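Local coordinates for activator of Hsp90 ATPase homologue 1/2-like C-terminal domain-containing protein (Nitrosomonas europaea, PDB 1XFS), which is of unknown function but belongs to the AHA1 family, whose Bet v 1-like fold is found in proteins that often bind small hydrophobic molecules, at residues R27-P32 and A116-Q121; E33-W38 and C49-R54; K37-V40 and S45-D48. All blocks are in the same frame, centred on the assembly; numbering follows the deposited sequence.

Contact 1 (R27-P32 and A116-Q121)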
loop_
_atom_site.group_PDB
_atom_site.type_symbol
_atom_site.label_atom_id
_atom_site.label_comp_id
_atom_site.label_asym_id
_atom_site.label_seq_id
_atom_site.Cartn_x
_atom_site.Cartn_y
_atom_site.Cartn_z
ATOM N N ARG A 27 4.538 6.804 -20.686
ATOM C CA ARG A 27 5.905 7.235 -20.435
ATOM C C ARG A 27 5.907 8.545 -19.649
ATOM O O ARG A 27 6.738 8.751 -18.759
ATOM C CB ARG A 27 6.675 7.397 -21.747
ATOM C CG ARG A 27 6.871 6.082 -22.489
ATOM C CD ARG A 27 7.670 6.282 -23.764
ATOM N NE ARG A 27 8.991 6.827 -23.478
ATOM C CZ ARG A 27 9.890 7.139 -24.407
ATOM N NH1 ARG A 27 9.610 6.959 -25.690
ATOM N NH2 ARG A 27 11.072 7.625 -24.051
ATOM N N GLY A 28 4.968 9.431 -19.964
ATOM C CA GLY A 28 4.892 10.693 -19.250
ATOM C C GLY A 28 4.592 10.507 -17.770
ATOM O O GLY A 28 5.065 11.268 -16.927
ATOM N N LEU A 29 3.809 9.485 -17.447
ATOM C CA LEU A 29 3.440 9.209 -16.065
ATOM C C LEU A 29 4.491 8.462 -15.264
ATOM O O LEU A 29 4.463 8.486 -14.033
ATOM C CB LEU A 29 2.149 8.390 -16.031
ATOM C CG LEU A 29 0.868 9.141 -16.381
ATOM C CD1 LEU A 29 -0.224 8.144 -16.716
ATOM C CD2 LEU A 29 0.465 10.023 -15.210
ATOM N N THR A 30 5.426 7.823 -15.956
ATOM C CA THR A 30 6.420 6.997 -15.286
ATOM C C THR A 30 7.903 7.342 -15.422
ATOM O O THR A 30 8.731 6.783 -14.696
ATOM C CB THR A 30 6.230 5.545 -15.728
ATOM O OG1 THR A 30 6.414 5.451 -17.147
ATOM C CG2 THR A 30 4.815 5.082 -15.393
ATOM N N GLU A 31 8.250 8.237 -16.339
ATOM C CA GLU A 31 9.652 8.607 -16.529
ATOM C C GLU A 31 10.000 9.925 -15.839
ATOM O O GLU A 31 9.467 10.981 -16.181
ATOM C CB GLU A 31 9.974 8.700 -18.025
ATOM C CG GLU A 31 9.777 7.383 -18.774
ATOM C CD GLU A 31 10.209 7.457 -20.228
ATOM O OE1 GLU A 31 9.912 6.507 -20.988
ATOM O OE2 GLU A 31 10.859 8.457 -20.611
ATOM N N PRO A 32 10.911 9.878 -14.856
ATOM C CA PRO A 32 11.329 11.074 -14.115
ATOM C C PRO A 32 11.665 12.274 -15.014
ATOM O O PRO A 32 11.234 13.390 -14.742
ATOM C CB PRO A 32 12.534 10.578 -13.318
ATOM C CG PRO A 32 12.166 9.148 -13.033
ATOM C CD PRO A 32 11.625 8.683 -14.374
ATOM N N ALA A 116 -3.348 7.588 -5.077
ATOM C CA ALA A 116 -3.755 8.014 -6.402
ATOM C C ALA A 116 -3.902 6.806 -7.303
ATOM O O ALA A 116 -3.043 5.924 -7.325
ATOM C CB ALA A 116 -2.707 8.964 -6.971
ATOM N N VAL A 117 -5.011 6.757 -8.025
ATOM C CA VAL A 117 -5.248 5.678 -8.959
ATOM C C VAL A 117 -5.400 6.355 -10.310
ATOM O O VAL A 117 -6.260 7.218 -10.489
ATOM C CB VAL A 117 -6.528 4.889 -8.618
ATOM C CG1 VAL A 117 -6.797 3.850 -9.709
ATOM C CG2 VAL A 117 -6.375 4.201 -7.269
ATOM N N ILE A 118 -4.534 5.985 -11.242
ATOM C CA ILE A 118 -4.563 6.559 -12.576
ATOM C C ILE A 118 -4.913 5.457 -13.562
ATOM O O ILE A 118 -4.226 4.446 -13.625
ATOM C CB ILE A 118 -3.187 7.141 -12.967
ATOM C CG1 ILE A 118 -2.746 8.190 -11.950
ATOM C CG2 ILE A 118 -3.256 7.724 -14.368
ATOM C CD1 ILE A 118 -3.748 9.306 -11.726
ATOM N N GLU A 119 -5.991 5.640 -14.318
ATOM C CA GLU A 119 -6.388 4.636 -15.293
ATOM C C GLU A 119 -6.349 5.211 -16.699
ATOM O O GLU A 119 -6.792 6.333 -16.924
ATOM C CB GLU A 119 -7.789 4.103 -14.982
ATOM C CG GLU A 119 -7.871 3.332 -13.680
ATOM C CD GLU A 119 -9.219 2.674 -13.473
ATOM O OE1 GLU A 119 -9.371 1.931 -12.479
ATOM O OE2 GLU A 119 -10.127 2.900 -14.301
ATOM N N LEU A 120 -5.812 4.440 -17.639
ATOM C CA LEU A 120 -5.717 4.888 -19.024
ATOM C C LEU A 120 -6.502 3.965 -19.940
ATOM O O LEU A 120 -6.584 2.754 -19.714
ATOM C CB LEU A 120 -4.264 4.908 -19.490
ATOM C CG LEU A 120 -3.258 5.752 -18.713
ATOM C CD1 LEU A 120 -1.883 5.571 -19.332
ATOM C CD2 LEU A 120 -3.674 7.219 -18.747
ATOM N N GLN A 121 -7.074 4.543 -20.984
ATOM C CA GLN A 121 -7.837 3.764 -21.938
ATOM C C GLN A 121 -7.625 4.373 -23.312
ATOM O O GLN A 121 -7.893 5.551 -23.524
ATOM C CB GLN A 121 -9.319 3.788 -21.564
ATOM C CG GLN A 121 -10.219 2.942 -22.454
ATOM C CD GLN A 121 -11.665 2.953 -21.983
ATOM O OE1 GLN A 121 -11.975 2.476 -20.888
ATOM N NE2 GLN A 121 -12.555 3.507 -22.803
#
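L29 touches both I118 and L120 with a single methyl, CD1, and everything that crosses between helix 22-30 and strand 115-122 here is apolar. CD1 of L29 lies 3.9 Å from CG2 of I118 and 4.0 Å from CD1 of L120. The two leucines reach toward each other tip to tip, whereas the L29 and I118 side chains meet at a slant. In I118 the methyl CG2 stands anti to the backbone N while CG1 takes the place beside it (chi1 -57°), and it is this short branch, not CD1, that faces the leucine. I118 also rests on Y129 and A131 of the neighbouring strand 127-134, and L120 on V22, V25 and W26 of the helix.

The polar bonds within segment 27-32 sit at the end of helix 22-30. NE of R27 gives a hydrogen bond of 2.7 Å to OE1 of E31, part of a salt bridge; the donor comes from above the carboxylate plane, 35° out of it. The carbonyl O of R27 accepts from the backbone N of both T30 and E31.

A helix laid on an antiparallel sheet in this way is consistent with the Bet v 1-like fold. All three touching residues are buried and no polar bond crosses between these segments, so the contact rests on apolar packing, with the ion pair set well away from the strand.

Contact 2 (E33-W38 and C49-R54)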
loop_
_atom_site.group_PDB
_atom_site.type_symbol
_atom_site.label_atom_id
_atom_site.label_comp_id
_atom_site.label_asym_id
_atom_site.label_seq_id
_atom_site.Cartn_x
_atom_site.Cartn_y
_atom_site.Cartn_z
ATOM N N GLU A 33 12.418 12.034 -16.085
ATOM C CA GLU A 33 12.799 13.101 -17.004
ATOM C C GLU A 33 11.593 13.843 -17.577
ATOM O O GLU A 33 11.689 15.021 -17.929
ATOM C CB GLU A 33 13.656 12.544 -18.145
ATOM C CG GLU A 33 15.116 12.311 -17.769
ATOM C CD GLU A 33 15.906 13.606 -17.642
ATOM O OE1 GLU A 33 16.242 14.206 -18.686
ATOM O OE2 GLU A 33 16.181 14.035 -16.501
ATOM N N LEU A 34 10.460 13.151 -17.675
ATOM C CA LEU A 34 9.231 13.751 -18.190
ATOM C C LEU A 34 8.386 14.279 -17.034
ATOM O O LEU A 34 7.836 15.376 -17.102
ATOM C CB LEU A 34 8.428 12.716 -18.988
ATOM C CG LEU A 34 9.071 12.267 -20.305
ATOM C CD1 LEU A 34 8.278 11.120 -20.933
ATOM C CD2 LEU A 34 9.123 13.458 -21.251
ATOM N N LEU A 35 8.288 13.485 -15.973
ATOM C CA LEU A 35 7.523 13.866 -14.796
ATOM C C LEU A 35 7.907 15.235 -14.258
ATOM O O LEU A 35 7.043 16.037 -13.915
ATOM C CB LEU A 35 7.718 12.830 -13.690
ATOM C CG LEU A 35 6.876 11.558 -13.798
ATOM C CD1 LEU A 35 7.416 10.494 -12.846
ATOM C CD2 LEU A 35 5.427 11.886 -13.470
ATOM N N LYS A 36 9.202 15.509 -14.189
ATOM C CA LYS A 36 9.646 16.784 -13.648
ATOM C C LYS A 36 9.223 17.988 -14.481
ATOM O O LYS A 36 9.427 19.130 -14.070
ATOM C CB LYS A 36 11.163 16.788 -13.477
ATOM C CG LYS A 36 11.941 16.798 -14.769
ATOM C CD LYS A 36 13.427 16.852 -14.479
ATOM C CE LYS A 36 14.223 17.160 -15.730
ATOM N NZ LYS A 36 14.002 16.160 -16.803
ATOM N N LYS A 37 8.619 17.740 -15.638
ATOM C CA LYS A 37 8.186 18.831 -16.501
ATOM C C LYS A 37 6.682 19.071 -16.561
ATOM O O LYS A 37 6.232 19.911 -17.342
ATOM C CB LYS A 37 8.713 18.617 -17.918
ATOM C CG LYS A 37 10.217 18.717 -18.024
ATOM C CD LYS A 37 10.664 18.600 -19.458
ATOM C CE LYS A 37 12.149 18.849 -19.580
ATOM N NZ LYS A 37 12.574 18.789 -21.001
ATOM N N TRP A 38 5.903 18.360 -15.752
ATOM C CA TRP A 38 4.450 18.540 -15.778
ATOM C C TRP A 38 3.711 18.160 -14.499
ATOM O O TRP A 38 2.603 18.635 -14.257
ATOM C CB TRP A 38 3.839 17.723 -16.922
ATOM C CG TRP A 38 3.836 16.233 -16.653
ATOM C CD1 TRP A 38 4.803 15.329 -16.996
ATOM C CD2 TRP A 38 2.825 15.490 -15.953
ATOM N NE1 TRP A 38 4.456 14.074 -16.554
ATOM C CE2 TRP A 38 3.247 14.143 -15.910
ATOM C CE3 TRP A 38 1.604 15.833 -15.354
ATOM C CZ2 TRP A 38 2.491 13.134 -15.297
ATOM C CZ3 TRP A 38 0.850 14.834 -14.741
ATOM C CH2 TRP A 38 1.300 13.497 -14.719
ATOM N N CYS A 49 13.386 14.116 -8.811
ATOM C CA CYS A 49 12.386 13.077 -8.994
ATOM C C CYS A 49 13.076 11.739 -9.205
ATOM O O CYS A 49 13.889 11.586 -10.120
ATOM C CB CYS A 49 11.486 13.401 -10.190
ATOM S SG CYS A 49 10.232 12.125 -10.521
ATOM N N ARG A 50 12.753 10.779 -8.340
ATOM C CA ARG A 50 13.321 9.435 -8.405
ATOM C C ARG A 50 12.152 8.459 -8.509
ATOM O O ARG A 50 11.181 8.558 -7.756
ATOM C CB ARG A 50 14.122 9.123 -7.137
ATOM C CG ARG A 50 15.353 9.996 -6.922
ATOM C CD ARG A 50 16.493 9.586 -7.840
ATOM N NE ARG A 50 16.940 8.217 -7.580
ATOM C CZ ARG A 50 17.933 7.619 -8.231
ATOM N NH1 ARG A 50 18.592 8.268 -9.183
ATOM N NH2 ARG A 50 18.265 6.368 -7.935
ATOM N N VAL A 51 12.251 7.524 -9.448
ATOM C CA VAL A 51 11.201 6.534 -9.660
ATOM C C VAL A 51 11.737 5.106 -9.785
ATOM O O VAL A 51 12.612 4.840 -10.602
ATOM C CB VAL A 51 10.395 6.863 -10.953
ATOM C CG1 VAL A 51 9.516 5.674 -11.347
ATOM C CG2 VAL A 51 9.536 8.104 -10.735
ATOM N N ASP A 52 11.219 4.199 -8.954
ATOM C CA ASP A 52 11.568 2.773 -9.015
ATOM C C ASP A 52 10.190 2.201 -9.360
ATOM O O ASP A 52 9.374 1.942 -8.468
ATOM C CB ASP A 52 12.060 2.255 -7.653
ATOM C CG ASP A 52 12.425 0.769 -7.678
ATOM O OD1 ASP A 52 12.723 0.207 -6.602
ATOM O OD2 ASP A 52 12.428 0.158 -8.768
ATOM N N LEU A 53 9.938 2.022 -10.657
ATOM C CA LEU A 53 8.632 1.578 -11.160
ATOM C C LEU A 53 8.290 0.105 -10.994
ATOM O O LEU A 53 8.410 -0.692 -11.926
ATOM C CB LEU A 53 8.496 1.979 -12.634
ATOM C CG LEU A 53 7.089 1.994 -13.231
ATOM C CD1 LEU A 53 6.259 3.104 -12.595
ATOM C CD2 LEU A 53 7.185 2.210 -14.732
ATOM N N ARG A 54 7.840 -0.231 -9.794
ATOM C CA ARG A 54 7.449 -1.583 -9.444
ATOM C C ARG A 54 6.698 -1.498 -8.126
ATOM O O ARG A 54 6.850 -0.534 -7.382
ATOM C CB ARG A 54 8.691 -2.465 -9.247
ATOM C CG ARG A 54 9.605 -1.986 -8.128
ATOM C CD ARG A 54 10.812 -2.895 -7.934
ATOM N NE ARG A 54 11.659 -2.445 -6.829
ATOM C CZ ARG A 54 11.316 -2.504 -5.545
ATOM N NH1 ARG A 54 10.139 -3.002 -5.188
ATOM N NH2 ARG A 54 12.147 -2.059 -4.610
#
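CD1 of L35 fits between C49 and V51, two residues on the same side of strand 45-51. It comes 3.8 Å from CG2 of V51, the two side chains crossing at about a right angle, and 4.0 Å from SG of C49. The sulfur also lies 4.1 Å from CB of L35, so it spans CB and CD1 of the leucine, while CG2 of V51 meets CD1. The C49 thiol gets there by standing anti to its own backbone N (chi1 178°).

One step out, K36 curls back over the helical turn. Its NZ donates to the backbone O of E33 at 2.8 Å. A weak bond of 3.1 Å, part of a salt bridge, joins NZ of K36 to OE2 of E33 and holds the lysine's end back against that residue. The backbone N of W38 bonds to O of L35 at 3.2 Å.

F59 on strand 58-64 touches both L35 and V51 and extends the apolar patch, with F77 of strand 70-81 against V51. The short helix 32-35 thus packs onto the edge strand of the seven-stranded antiparallel sheet, while L34 and W38 lean on L163 of helix 149-167.

Contact 3 (K37-V40 and S45-D48)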
loop_
_atom_site.group_PDB
_atom_site.type_symbol
_atom_site.label_atom_id
_atom_site.label_comp_id
_atom_site.label_asym_id
_atom_site.label_seq_id
_atom_site.Cartn_x
_atom_site.Cartn_y
_atom_site.Cartn_z
ATOM N N LYS A 37 8.619 17.740 -15.638
ATOM C CA LYS A 37 8.186 18.831 -16.501
ATOM C C LYS A 37 6.682 19.071 -16.561
ATOM O O LYS A 37 6.232 19.911 -17.342
ATOM C CB LYS A 37 8.713 18.617 -17.918
ATOM C CG LYS A 37 10.217 18.717 -18.024
ATOM C CD LYS A 37 10.664 18.600 -19.458
ATOM C CE LYS A 37 12.149 18.849 -19.580
ATOM N NZ LYS A 37 12.574 18.789 -21.001
ATOM N N TRP A 38 5.903 18.360 -15.752
ATOM C CA TRP A 38 4.450 18.540 -15.778
ATOM C C TRP A 38 3.711 18.160 -14.499
ATOM O O TRP A 38 2.603 18.635 -14.257
ATOM C CB TRP A 38 3.839 17.723 -16.922
ATOM C CG TRP A 38 3.836 16.233 -16.653
ATOM C CD1 TRP A 38 4.803 15.329 -16.996
ATOM C CD2 TRP A 38 2.825 15.490 -15.953
ATOM N NE1 TRP A 38 4.456 14.074 -16.554
ATOM C CE2 TRP A 38 3.247 14.143 -15.910
ATOM C CE3 TRP A 38 1.604 15.833 -15.354
ATOM C CZ2 TRP A 38 2.491 13.134 -15.297
ATOM C CZ3 TRP A 38 0.850 14.834 -14.741
ATOM C CH2 TRP A 38 1.300 13.497 -14.719
ATOM N N PHE A 39 4.326 17.295 -13.695
ATOM C CA PHE A 39 3.726 16.782 -12.463
ATOM C C PHE A 39 3.175 17.827 -11.498
ATOM O O PHE A 39 2.222 17.557 -10.768
ATOM C CB PHE A 39 4.739 15.882 -11.748
ATOM C CG PHE A 39 4.131 14.958 -10.737
ATOM C CD1 PHE A 39 3.225 13.972 -11.125
ATOM C CD2 PHE A 39 4.486 15.054 -9.396
ATOM C CE1 PHE A 39 2.683 13.090 -10.188
ATOM C CE2 PHE A 39 3.949 14.177 -8.450
ATOM C CZ PHE A 39 3.046 13.192 -8.846
ATOM N N VAL A 40 3.779 19.011 -11.484
ATOM C CA VAL A 40 3.303 20.079 -10.616
ATOM C C VAL A 40 2.898 21.266 -11.481
ATOM O O VAL A 40 3.520 21.545 -12.506
ATOM C CB VAL A 40 4.384 20.529 -9.595
ATOM C CG1 VAL A 40 4.695 19.381 -8.640
ATOM C CG2 VAL A 40 5.645 20.978 -10.318
ATOM N N SER A 45 7.568 23.927 -9.431
ATOM C CA SER A 45 8.478 23.117 -10.221
ATOM C C SER A 45 8.983 21.923 -9.424
ATOM O O SER A 45 8.711 21.803 -8.227
ATOM C CB SER A 45 9.666 23.963 -10.684
ATOM O OG SER A 45 10.365 24.501 -9.571
ATOM N N ILE A 46 9.712 21.037 -10.096
ATOM C CA ILE A 46 10.272 19.854 -9.450
ATOM C C ILE A 46 11.790 19.946 -9.429
ATOM O O ILE A 46 12.430 20.051 -10.475
ATOM C CB ILE A 46 9.861 18.570 -10.185
ATOM C CG1 ILE A 46 8.337 18.418 -10.139
ATOM C CG2 ILE A 46 10.543 17.364 -9.546
ATOM C CD1 ILE A 46 7.822 17.172 -10.812
ATOM N N SER A 47 12.357 19.896 -8.226
ATOM C CA SER A 47 13.802 19.993 -8.030
ATOM C C SER A 47 14.493 18.639 -8.115
ATOM O O SER A 47 15.708 18.563 -8.305
ATOM C CB SER A 47 14.097 20.620 -6.668
ATOM O OG SER A 47 13.370 21.828 -6.501
ATOM N N ASP A 48 13.717 17.572 -7.965
ATOM C CA ASP A 48 14.264 16.226 -8.031
ATOM C C ASP A 48 13.116 15.233 -8.154
ATOM O O ASP A 48 12.012 15.474 -7.670
ATOM C CB ASP A 48 15.078 15.921 -6.771
ATOM C CG ASP A 48 16.050 14.765 -6.965
ATOM O OD1 ASP A 48 16.718 14.380 -5.985
ATOM O OD2 ASP A 48 16.156 14.252 -8.097
#
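V40 and S45 bring the two backbones closest, with their CA atoms 6.0 Å apart, where the loop after helix 32-35 approaches the start of strand 45-51. Segment 37-40 is irregular. Segment 45-48 starts extended and turns a corner at S47; no hydrogen bond joins the two segments.

I46 points at the loop and divides its contacts: CD1 lies 3.5 Å from CB of F39, and CG1 lies 3.7 Å from CG2 of V40. Both pairs meet obliquely, and the phenyl ring itself stands further off, CD2 of F39 being 4.2 Å from CD1 of I46. In V40, with CG1 beside the backbone N (chi1 -65°), CG2 falls between N and the carbonyl carbon and presses against the S45 backbone, 3.6 Å from CA of S45. The CB of S45 points away. On the loop side, F39 sets CD1 over one face of the W38 indole, 4.1 Å above its plane and offset toward the rim.

F39 also meets the ring of F59, and the loop has a further partner on helix 149-167. The contacts between the segments are carbon to carbon, centred on I46 and V40, while O of V40 is bonded to NE2 of Q159.

Contact 1 is the core member: its touching residues are all buried, and its centre lies about 7 Å from that of the chain. Contacts 2 and 3, whose centres are about 10 and 11 Å from it, are partly buried. Contacts 2 and 3 both use edge strand 45-51, at successive places, and share K37 and W38, whereas contact 1 reaches the interior strand 115-122 of the same sheet. All three are apolar across the gap; contact 2 brings in sulfur and contact 3 a backbone. W38 connects them: its NE1 probably hydrogen-bonds to O of G28, 2.9 Å away, and its CH2 packs 3.6 Å from CD2 of L29.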